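Local coordinates for penicillin-binding protein 2 (Pbp2) (Helicobacter pylori, PDB 5LP5), which forms a complex with MreC in cell-wall synthesis and probably cross-links peptidoglycan as a penicillin-sensitive transpeptidase, at residues D368-F371 and Y372-L376; H326-E329 and N330-I333; G487-E490 and V491-K495. One frame throughout, in Å; residues are numbered along the deposited sequence.

Interaction 1 (D368-F371 and Y372-L376); sequences DVYF and YKFGL
Asp368 meets Tyr372 along the opening of helix 369-377 in the transpeptidase domain, and it probably fills the last position of the SxN-type motif of penicillin-binding proteins, here in SxD form. The carboxylate OD1 faces Lys314 of the presumed SxxK motif in a salt bridge. The backbone O of Asp368 accepts Tyr372 N at 3.0 Å and also lies over one face of the Tyr372 ring. CG of Tyr372 is anti to its carbonyl carbon (chi1 -72°), which swings the ring back along the preceding turn; Asp368 CB touches Tyr372 CE2 at 3.7 Å, while the far hydroxyl bonds to Arg347 O. A large aromatic with a polar tip thus suits a buried position that reaches another backbone. Lys373 N bonds to Val369 O at 2.8 Å, and the aliphatic part of the lysine runs past Val369, with Lys373 CE 4.0 Å from Val369 CG1, before NZ reaches Pro334 O. Gly375 N continues the ladder to Phe371 O. Tyr370 and Phe374, two largely apolar rings packed against strand 333-334, Tyr370 also reaching Phe321 of helix 314-324, meet obliquely with planes at 55°: Phe374 CD2 sits over the centre of the Tyr370 ring, and Phe374 CE2 lies 3.4 Å from Tyr370 CE1.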
ATOM      1  N   ASP A 368     -11.837 -37.957 -38.407  1.00 77.83           N
ATOM      2  CA  ASP A 368     -13.166 -37.964 -37.814  1.00 69.95           C
ATOM      3  C   ASP A 368     -13.823 -39.347 -37.890  1.00 70.58           C
ATOM      4  O   ASP A 368     -14.458 -39.782 -36.922  1.00 70.39           O
ATOM      5  CB  ASP A 368     -14.045 -36.903 -38.486  1.00 64.95           C
ATOM      6  CG  ASP A 368     -13.648 -35.460 -38.105  1.00 61.80           C
ATOM      7  OD1 ASP A 368     -13.072 -35.235 -37.025  1.00 58.47           O
ATOM      8  OD2 ASP A 368     -13.919 -34.527 -38.876  1.00 57.40           O
ATOM      9  N   VAL A 369     -13.665 -40.039 -39.019  1.00 68.61           N
ATOM     10  CA  VAL A 369     -14.438 -41.273 -39.267  1.00 67.70           C
ATOM     11  C   VAL A 369     -14.088 -42.443 -38.346  1.00 64.28           C
ATOM     12  O   VAL A 369     -14.971 -43.221 -37.986  1.00 58.98           O
ATOM     13  CB  VAL A 369     -14.365 -41.719 -40.749  1.00 68.82           C
ATOM     14  CG1 VAL A 369     -14.973 -43.105 -40.939  1.00 69.23           C
ATOM     15  CG2 VAL A 369     -15.100 -40.717 -41.629  1.00 70.51           C
ATOM     16  N   TYR A 370     -12.818 -42.572 -37.963  1.00 62.47           N
ATOM     17  CA  TYR A 370     -12.422 -43.622 -37.025  1.00 63.25           C
ATOM     18  C   TYR A 370     -13.327 -43.581 -35.789  1.00 64.24           C
ATOM     19  O   TYR A 370     -13.772 -44.622 -35.296  1.00 63.40           O
ATOM     20  CB  TYR A 370     -10.957 -43.451 -36.620  1.00 61.92           C
ATOM     21  CG  TYR A 370     -10.465 -44.422 -35.559  1.00 62.95           C
ATOM     22  CD1 TYR A 370      -9.936 -45.663 -35.908  1.00 66.18           C
ATOM     23  CD2 TYR A 370     -10.524 -44.097 -34.208  1.00 63.37           C
ATOM     24  CE1 TYR A 370      -9.457 -46.542 -34.943  1.00 68.87           C
ATOM     25  CE2 TYR A 370     -10.052 -44.965 -33.230  1.00 63.97           C
ATOM     26  CZ  TYR A 370      -9.515 -46.187 -33.597  1.00 67.57           C
ATOM     27  OH  TYR A 370      -9.047 -47.063 -32.629  1.00 67.56           O
ATOM     28  N   PHE A 371     -13.597 -42.360 -35.319  1.00 63.99           N
ATOM     29  CA  PHE A 371     -14.394 -42.119 -34.113  1.00 59.81           C
ATOM     30  C   PHE A 371     -15.871 -42.216 -34.416  1.00 59.37           C
ATOM     31  O   PHE A 371     -16.637 -42.680 -33.583  1.00 60.30           O
ATOM     32  CB  PHE A 371     -14.044 -40.758 -33.484  1.00 56.87           C
ATOM     33  CG  PHE A 371     -12.598 -40.645 -33.076  1.00 56.57           C
ATOM     34  CD1 PHE A 371     -12.150 -41.212 -31.890  1.00 55.43           C
ATOM     35  CD2 PHE A 371     -11.681 -40.006 -33.890  1.00 53.90           C
ATOM     36  CE1 PHE A 371     -10.824 -41.134 -31.519  1.00 53.69           C
ATOM     37  CE2 PHE A 371     -10.359 -39.930 -33.522  1.00 52.87           C
ATOM     38  CZ  PHE A 371      -9.927 -40.497 -32.341  1.00 52.24           C
ATOM     39  N   TYR A 372     -16.279 -41.794 -35.603  1.00 60.39           N
ATOM     40  CA  TYR A 372     -17.653 -42.033 -36.041  1.00 64.37           C
ATOM     41  C   TYR A 372     -17.993 -43.533 -36.001  1.00 68.78           C
ATOM     42  O   TYR A 372     -19.034 -43.938 -35.480  1.00 70.83           O
ATOM     43  CB  TYR A 372     -17.896 -41.491 -37.460  1.00 64.81           C
ATOM     44  CG  TYR A 372     -17.951 -39.974 -37.602  1.00 63.63           C
ATOM     45  CD1 TYR A 372     -18.526 -39.168 -36.614  1.00 64.59           C
ATOM     46  CD2 TYR A 372     -17.464 -39.349 -38.751  1.00 63.49           C
ATOM     47  CE1 TYR A 372     -18.577 -37.791 -36.755  1.00 64.28           C
ATOM     48  CE2 TYR A 372     -17.520 -37.974 -38.898  1.00 63.35           C
ATOM     49  CZ  TYR A 372     -18.078 -37.201 -37.899  1.00 64.14           C
ATOM     50  OH  TYR A 372     -18.126 -35.838 -38.043  1.00 63.86           O
ATOM     51  N   LYS A 373     -17.105 -44.356 -36.550  1.00 73.09           N
ATOM     52  CA  LYS A 373     -17.371 -45.788 -36.695  1.00 75.27           C
ATOM     53  C   LYS A 373     -17.456 -46.519 -35.360  1.00 74.84           C
ATOM     54  O   LYS A 373     -18.434 -47.226 -35.108  1.00 75.79           O
ATOM     55  CB  LYS A 373     -16.327 -46.450 -37.596  1.00 76.04           C
ATOM     56  CG  LYS A 373     -16.688 -46.354 -39.067  1.00 76.63           C
ATOM     57  CD  LYS A 373     -15.681 -47.107 -39.910  1.00 78.46           C
ATOM     58  CE  LYS A 373     -15.967 -46.984 -41.396  1.00 80.65           C
ATOM     59  NZ  LYS A 373     -14.943 -47.691 -42.219  1.00 82.72           N
ATOM     60  N   PHE A 374     -16.442 -46.364 -34.511  1.00 71.91           N
ATOM     61  CA  PHE A 374     -16.458 -47.043 -33.209  1.00 76.05           C
ATOM     62  C   PHE A 374     -17.490 -46.408 -32.273  1.00 77.00           C
ATOM     63  O   PHE A 374     -17.938 -47.042 -31.312  1.00 72.88           O
ATOM     64  CB  PHE A 374     -15.063 -47.071 -32.567  1.00 74.99           C
ATOM     65  CG  PHE A 374     -14.113 -48.038 -33.231  1.00 77.88           C
ATOM     66  CD1 PHE A 374     -14.189 -49.407 -32.981  1.00 79.09           C
ATOM     67  CD2 PHE A 374     -13.138 -47.581 -34.120  1.00 79.82           C
ATOM     68  CE1 PHE A 374     -13.313 -50.296 -33.608  1.00 79.60           C
ATOM     69  CE2 PHE A 374     -12.255 -48.462 -34.739  1.00 77.71           C
ATOM     70  CZ  PHE A 374     -12.340 -49.822 -34.483  1.00 78.88           C
ATOM     71  N   GLY A 375     -17.868 -45.164 -32.574  1.00 78.59           N
ATOM     72  CA  GLY A 375     -18.904 -44.452 -31.831  1.00 82.01           C
ATOM     73  C   GLY A 375     -20.261 -45.112 -31.984  1.00 87.77           C
ATOM     74  O   GLY A 375     -21.099 -45.043 -31.080  1.00 92.58           O
ATOM     75  N   LEU A 376     -20.475 -45.744 -33.140  1.00 88.57           N
ATOM     76  CA  LEU A 376     -21.675 -46.558 -33.385  1.00 87.64           C
ATOM     77  C   LEU A 376     -21.786 -47.724 -32.390  1.00 86.74           C
ATOM     78  O   LEU A 376     -22.887 -48.098 -31.964  1.00 84.31           O
ATOM     79  CB  LEU A 376     -21.674 -47.108 -34.820  1.00 84.33           C
ATOM     80  CG  LEU A 376     -21.795 -46.075 -35.940  1.00 82.11           C
ATOM     81  CD1 LEU A 376     -21.429 -46.684 -37.282  1.00 82.51           C
ATOM     82  CD2 LEU A 376     -23.192 -45.485 -35.978  1.00 81.03           C
TER

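Interaction 2 (H326-E329 and N330-I333)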
ATOM      1  N   HIS A 326     -13.683 -54.581 -27.863  1.00 88.47           N
ATOM      2  CA  HIS A 326     -12.668 -55.622 -28.085  1.00 91.84           C
ATOM      3  C   HIS A 326     -11.747 -55.237 -29.239  1.00 89.99           C
ATOM      4  O   HIS A 326     -11.805 -55.839 -30.320  1.00 88.71           O
ATOM      5  CB  HIS A 326     -13.330 -56.960 -28.422  1.00 96.16           C
ATOM      6  CG  HIS A 326     -14.176 -57.511 -27.322  1.00 98.03           C
ATOM      7  ND1 HIS A 326     -15.486 -57.126 -27.124  1.00 98.83           N
ATOM      8  CD2 HIS A 326     -13.906 -58.439 -26.377  1.00 96.85           C
ATOM      9  CE1 HIS A 326     -15.984 -57.793 -26.098  1.00 99.49           C
ATOM     10  NE2 HIS A 326     -15.045 -58.595 -25.627  1.00100.27           N
ATOM     11  N   ILE A 327     -10.902 -54.235 -28.999  1.00 86.48           N
ATOM     12  CA  ILE A 327     -10.021 -53.665 -30.030  1.00 82.10           C
ATOM     13  C   ILE A 327      -8.706 -53.152 -29.426  1.00 79.88           C
ATOM     14  O   ILE A 327      -8.510 -53.210 -28.211  1.00 78.98           O
ATOM     15  CB  ILE A 327     -10.726 -52.539 -30.832  1.00 78.98           C
ATOM     16  CG1 ILE A 327     -11.374 -51.500 -29.902  1.00 76.48           C
ATOM     17  CG2 ILE A 327     -11.767 -53.132 -31.776  1.00 80.97           C
ATOM     18  CD1 ILE A 327     -10.595 -50.215 -29.776  1.00 74.51           C
ATOM     19  N   THR A 328      -7.795 -52.691 -30.282  1.00 78.98           N
ATOM     20  CA  THR A 328      -6.504 -52.150 -29.835  1.00 77.50           C
ATOM     21  C   THR A 328      -6.085 -50.907 -30.627  1.00 77.20           C
ATOM     22  O   THR A 328      -6.705 -50.517 -31.631  1.00 75.09           O
ATOM     23  CB  THR A 328      -5.350 -53.166 -29.961  1.00 77.65           C
ATOM     24  OG1 THR A 328      -5.115 -53.451 -31.347  1.00 83.85           O
ATOM     25  CG2 THR A 328      -5.659 -54.446 -29.204  1.00 77.42           C
ATOM     26  N   GLU A 329      -5.010 -50.296 -30.143  1.00 75.78           N
ATOM     27  CA  GLU A 329      -4.413 -49.127 -30.772  1.00 71.40           C
ATOM     28  C   GLU A 329      -4.071 -49.385 -32.229  1.00 71.71           C
ATOM     29  O   GLU A 329      -4.071 -48.458 -33.025  1.00 67.89           O
ATOM     30  CB  GLU A 329      -3.183 -48.629 -29.980  1.00 70.18           C
ATOM     31  CG  GLU A 329      -2.076 -49.641 -29.691  1.00 70.69           C
ATOM     32  CD  GLU A 329      -2.257 -50.383 -28.373  1.00 70.21           C
ATOM     33  OE1 GLU A 329      -3.410 -50.603 -27.941  1.00 71.71           O
ATOM     34  OE2 GLU A 329      -1.243 -50.777 -27.778  1.00 67.65           O
ATOM     35  N   ASN A 330      -3.828 -50.644 -32.577  1.00 75.65           N
ATOM     36  CA  ASN A 330      -3.421 -51.019 -33.937  1.00 78.82           C
ATOM     37  C   ASN A 330      -4.567 -51.460 -34.837  1.00 83.63           C
ATOM     38  O   ASN A 330      -4.367 -51.662 -36.036  1.00 87.17           O
ATOM     39  CB  ASN A 330      -2.410 -52.147 -33.873  1.00 76.12           C
ATOM     40  CG  ASN A 330      -1.302 -51.859 -32.909  1.00 73.05           C
ATOM     41  OD1 ASN A 330      -0.538 -50.925 -33.109  1.00 72.89           O
ATOM     42  ND2 ASN A 330      -1.209 -52.651 -31.853  1.00 71.31           N
ATOM     43  N   THR A 331      -5.754 -51.625 -34.263  1.00 84.25           N
ATOM     44  CA  THR A 331      -6.931 -51.922 -35.057  1.00 84.18           C
ATOM     45  C   THR A 331      -7.070 -50.876 -36.146  1.00 81.88           C
ATOM     46  O   THR A 331      -7.283 -49.684 -35.880  1.00 83.75           O
ATOM     47  CB  THR A 331      -8.180 -51.933 -34.188  1.00 87.03           C
ATOM     48  OG1 THR A 331      -7.958 -52.818 -33.073  1.00 90.50           O
ATOM     49  CG2 THR A 331      -9.396 -52.364 -35.004  1.00 89.86           C
ATOM     50  N   THR A 332      -6.905 -51.333 -37.378  1.00 80.62           N
ATOM     51  CA  THR A 332      -6.924 -50.460 -38.535  1.00 82.08           C
ATOM     52  C   THR A 332      -8.247 -50.676 -39.260  1.00 84.99           C
ATOM     53  O   THR A 332      -8.700 -51.816 -39.411  1.00 90.19           O
ATOM     54  CB  THR A 332      -5.747 -50.784 -39.483  1.00 81.73           C
ATOM     55  OG1 THR A 332      -4.536 -50.927 -38.731  1.00 79.86           O
ATOM     56  CG2 THR A 332      -5.570 -49.689 -40.532  1.00 82.34           C
ATOM     57  N   ILE A 333      -8.878 -49.587 -39.689  1.00 83.81           N
ATOM     58  CA  ILE A 333     -10.125 -49.670 -40.461  1.00 87.07           C
ATOM     59  C   ILE A 333     -10.124 -48.639 -41.590  1.00 87.46           C
ATOM     60  O   ILE A 333      -9.405 -47.647 -41.522  1.00 85.55           O
ATOM     61  CB  ILE A 333     -11.369 -49.466 -39.568  1.00 88.88           C
ATOM     62  CG1 ILE A 333     -11.399 -48.037 -38.988  1.00 90.84           C
ATOM     63  CG2 ILE A 333     -11.398 -50.510 -38.455  1.00 87.11           C
ATOM     64  CD1 ILE A 333     -12.637 -47.707 -38.170  1.00 89.28           C
TER
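Thr328 and Thr331 close a type I beta turn with both backbone and hydroxyl groups. Thr331 N donates to Thr328 O at 3.0 Å, the i+3 to i bond usual in such a turn, approaching from well above the carbonyl plane. In the other direction Thr328 N donates to Thr331 OG1 at 2.8 Å, nearly straight at 167°. The Thr331 hydroxyl is set for this by standing beside its own backbone N (chi1 -53°), which leaves Thr331 CG2 to face Ile327 CG2 at 4.1 Å. Threonine suits position 331 because one short branch bonds while the other packs; at Thr328 the short hydroxyl branch reaches back over the turn, taking a weak bond from Asn330 N in the manner of an ST turn and giving a weak one to Thr331 OG1. At the corner, Glu329 and Asn330 lie side by side and point the same way, with Glu329 CG 3.8 Å from Asn330 ND2; polar chains fit this more open edge, and Glu329 OE1 is paired with Lys480. Beyond the turn, Thr332 OG1 donates to Asn330 O. The loop bridges helix 314-324 and strand 333-334: Ile327 leans on Phe321 and Leu322, Thr331 and Ile333 meet Phe374 of helix 369-377, and Glu329 and Asn330 rest on Tyr360 of helix 359-364.

Interaction 3 (G487-E490 and V491-K495)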
ATOM      1  N   GLY A 487       0.695 -40.776 -30.320  1.00 50.56           N
ATOM      2  CA  GLY A 487      -0.165 -40.089 -31.264  1.00 52.76           C
ATOM      3  C   GLY A 487       0.067 -38.585 -31.221  1.00 52.80           C
ATOM      4  O   GLY A 487       0.327 -37.970 -32.263  1.00 50.75           O
ATOM      5  N   MET A 488      -0.017 -38.000 -30.020  1.00 51.59           N
ATOM      6  CA  MET A 488       0.197 -36.560 -29.836  1.00 50.46           C
ATOM      7  C   MET A 488       1.595 -36.194 -30.331  1.00 53.08           C
ATOM      8  O   MET A 488       1.780 -35.172 -30.989  1.00 51.96           O
ATOM      9  CB  MET A 488       0.017 -36.147 -28.365  1.00 48.45           C
ATOM     10  CG  MET A 488      -1.408 -36.299 -27.815  1.00 47.37           C
ATOM     11  SD  MET A 488      -1.688 -35.828 -26.083  1.00 45.90           S
ATOM     12  CE  MET A 488      -1.515 -34.063 -26.325  1.00 47.53           C
ATOM     13  N   TYR A 489       2.572 -37.048 -30.028  1.00 58.22           N
ATOM     14  CA  TYR A 489       3.929 -36.898 -30.558  1.00 61.09           C
ATOM     15  C   TYR A 489       3.917 -36.763 -32.083  1.00 61.29           C
ATOM     16  O   TYR A 489       4.573 -35.883 -32.653  1.00 58.20           O
ATOM     17  CB  TYR A 489       4.793 -38.093 -30.139  1.00 64.38           C
ATOM     18  CG  TYR A 489       6.193 -38.075 -30.726  1.00 71.59           C
ATOM     19  CD1 TYR A 489       7.139 -37.145 -30.304  1.00 72.95           C
ATOM     20  CD2 TYR A 489       6.566 -38.992 -31.708  1.00 75.91           C
ATOM     21  CE1 TYR A 489       8.409 -37.138 -30.845  1.00 75.35           C
ATOM     22  CE2 TYR A 489       7.832 -38.984 -32.258  1.00 75.62           C
ATOM     23  CZ  TYR A 489       8.749 -38.064 -31.817  1.00 77.53           C
ATOM     24  OH  TYR A 489      10.008 -38.061 -32.350  1.00 82.50           O
ATOM     25  N   GLU A 490       3.143 -37.636 -32.727  1.00 62.92           N
ATOM     26  CA  GLU A 490       3.048 -37.675 -34.183  1.00 62.83           C
ATOM     27  C   GLU A 490       2.341 -36.450 -34.770  1.00 59.01           C
ATOM     28  O   GLU A 490       2.612 -36.062 -35.892  1.00 59.40           O
ATOM     29  CB  GLU A 490       2.364 -38.977 -34.641  1.00 65.29           C
ATOM     30  CG  GLU A 490       3.264 -40.203 -34.555  1.00 66.98           C
ATOM     31  CD  GLU A 490       2.568 -41.515 -34.887  1.00 68.20           C
ATOM     32  OE1 GLU A 490       1.395 -41.516 -35.332  1.00 69.29           O
ATOM     33  OE2 GLU A 490       3.212 -42.568 -34.702  1.00 67.75           O
ATOM     34  N   VAL A 491       1.446 -35.832 -34.019  1.00 58.24           N
ATOM     35  CA  VAL A 491       0.732 -34.653 -34.527  1.00 61.12           C
ATOM     36  C   VAL A 491       1.695 -33.520 -34.840  1.00 60.76           C
ATOM     37  O   VAL A 491       1.506 -32.781 -35.801  1.00 55.08           O
ATOM     38  CB  VAL A 491      -0.332 -34.137 -33.531  1.00 60.47           C
ATOM     39  CG1 VAL A 491      -1.004 -32.888 -34.072  1.00 62.59           C
ATOM     40  CG2 VAL A 491      -1.384 -35.205 -33.266  1.00 61.28           C
ATOM     41  N   CYS A 492       2.723 -33.416 -34.004  1.00 66.70           N
ATOM     42  CA  CYS A 492       3.690 -32.326 -34.023  1.00 70.25           C
ATOM     43  C   CYS A 492       4.949 -32.707 -34.796  1.00 69.81           C
ATOM     44  O   CYS A 492       5.645 -31.827 -35.303  1.00 70.50           O
ATOM     45  CB  CYS A 492       4.083 -31.984 -32.586  1.00 71.19           C
ATOM     46  SG  CYS A 492       3.150 -30.680 -31.746  1.00 95.00           S
ATOM     47  N   ASN A 493       5.240 -34.009 -34.870  1.00 69.38           N
ATOM     48  CA  ASN A 493       6.544 -34.497 -35.348  1.00 72.17           C
ATOM     49  C   ASN A 493       6.538 -35.363 -36.617  1.00 72.86           C
ATOM     50  O   ASN A 493       7.516 -35.376 -37.356  1.00 70.85           O
ATOM     51  CB  ASN A 493       7.234 -35.264 -34.230  1.00 72.32           C
ATOM     52  CG  ASN A 493       7.557 -34.380 -33.056  1.00 73.23           C
ATOM     53  OD1 ASN A 493       8.446 -33.539 -33.137  1.00 71.05           O
ATOM     54  ND2 ASN A 493       6.819 -34.548 -31.961  1.00 75.77           N
ATOM     55  N   HIS A 494       5.464 -36.111 -36.854  1.00 74.88           N
ATOM     56  CA  HIS A 494       5.297 -36.881 -38.097  1.00 73.77           C
ATOM     57  C   HIS A 494       4.852 -35.926 -39.215  1.00 72.76           C
ATOM     58  O   HIS A 494       4.107 -34.984 -38.971  1.00 73.15           O
ATOM     59  CB  HIS A 494       4.265 -37.993 -37.886  1.00 76.28           C
ATOM     60  CG  HIS A 494       4.285 -39.068 -38.935  1.00 80.11           C
ATOM     61  ND1 HIS A 494       3.798 -38.879 -40.215  1.00 78.57           N
ATOM     62  CD2 HIS A 494       4.701 -40.356 -38.877  1.00 80.92           C
ATOM     63  CE1 HIS A 494       3.941 -39.996 -40.905  1.00 80.19           C
ATOM     64  NE2 HIS A 494       4.483 -40.907 -40.117  1.00 81.93           N
ATOM     65  N   LYS A 495       5.297 -36.171 -40.439  1.00 74.00           N
ATOM     66  CA  LYS A 495       5.083 -35.224 -41.542  1.00 73.03           C
ATOM     67  C   LYS A 495       3.615 -35.138 -41.966  1.00 74.20           C
ATOM     68  O   LYS A 495       3.160 -34.108 -42.471  1.00 71.53           O
ATOM     69  CB  LYS A 495       5.989 -35.583 -42.718  1.00 74.08           C
ATOM     70  CG  LYS A 495       7.463 -35.565 -42.319  1.00 74.81           C
ATOM     71  CD  LYS A 495       8.411 -35.836 -43.476  1.00 76.62           C
ATOM     72  CE  LYS A 495       9.857 -35.552 -43.085  1.00 73.73           C
ATOM     73  NZ  LYS A 495      10.814 -36.107 -44.088  1.00 74.04           N
TER
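Tyr489 and Asn493 lie one turn apart at the C-terminal end of helix 475-493, and backbone bonds, a side-chain bond to a backbone carbonyl, ring contacts and a disulfide all gather there. Among the backbone bonds, Val491 N donates to Gly487 O at 3.0 Å, in the carbonyl plane, with a weaker share to Met488 O. From the backbone, Tyr489 O receives weak bonds from Cys492 N and Asn493 N as the helix runs out, while His494 N, on the first residue to leave helical geometry, still reaches Glu490 O at 3.0 Å.

A shorter bond to Tyr489 O comes from a side chain: Asn493 ND2 donates to Tyr489 O at 2.7 Å. CG of Asn493, anti to its carbonyl carbon (chi1 -64°), directs the amide back over the preceding turn. Asparagine suits the place because its amide also donates to Leu510 O, just ahead of strand 511-517.

Ring contacts come next. Asn493 CB makes a CH-pi contact over the face of the Tyr489 ring, 4.1 Å from its centroid, and the amide plane is turned 30° from the ring. Tyr489 also stacks with Tyr551.

Two further pairs are built on carbon contacts. Val491 CG2 packs 3.4 Å from Gly487 O, and Val491 touches Ile363 of helix 359-364 and Cys512 of strand 511-517. Glu490 and His494 run side by side, Glu490 CB 3.9 Å from His494 CB, with Glu490 OE1 in a salt bridge to Arg364.

The covalent link is the disulfide from Cys492 to Cys512, beside Lys513 of the probable K(T/S)G motif. Together these bonds imply a helix end whose late carbonyls are gripped by an asparagine amide and a following backbone N-H, and which is fastened by sulfur to the strand that probably borders the active site.

In the fold
Interactions 1 and 2 touch, whereas interaction 3 stands apart, its nearest atoms about 10 Å from interaction 1 and about 9 Å from interaction 2. Interaction 1 is buried and largely aromatic, laid along a helix; interaction 2 is a surface turn built on hydroxyls; interaction 3, partly buried, mixes amide, ring and sulfur at a helix end. The first two share one interface, centred on Phe374. Helix 359-364 receives side chains from both 326-333 and 487-495. Polar tips in interaction 1 are bonded to neighbouring backbones and to Lys314, whereas those of interaction 2 lie nearer the surface.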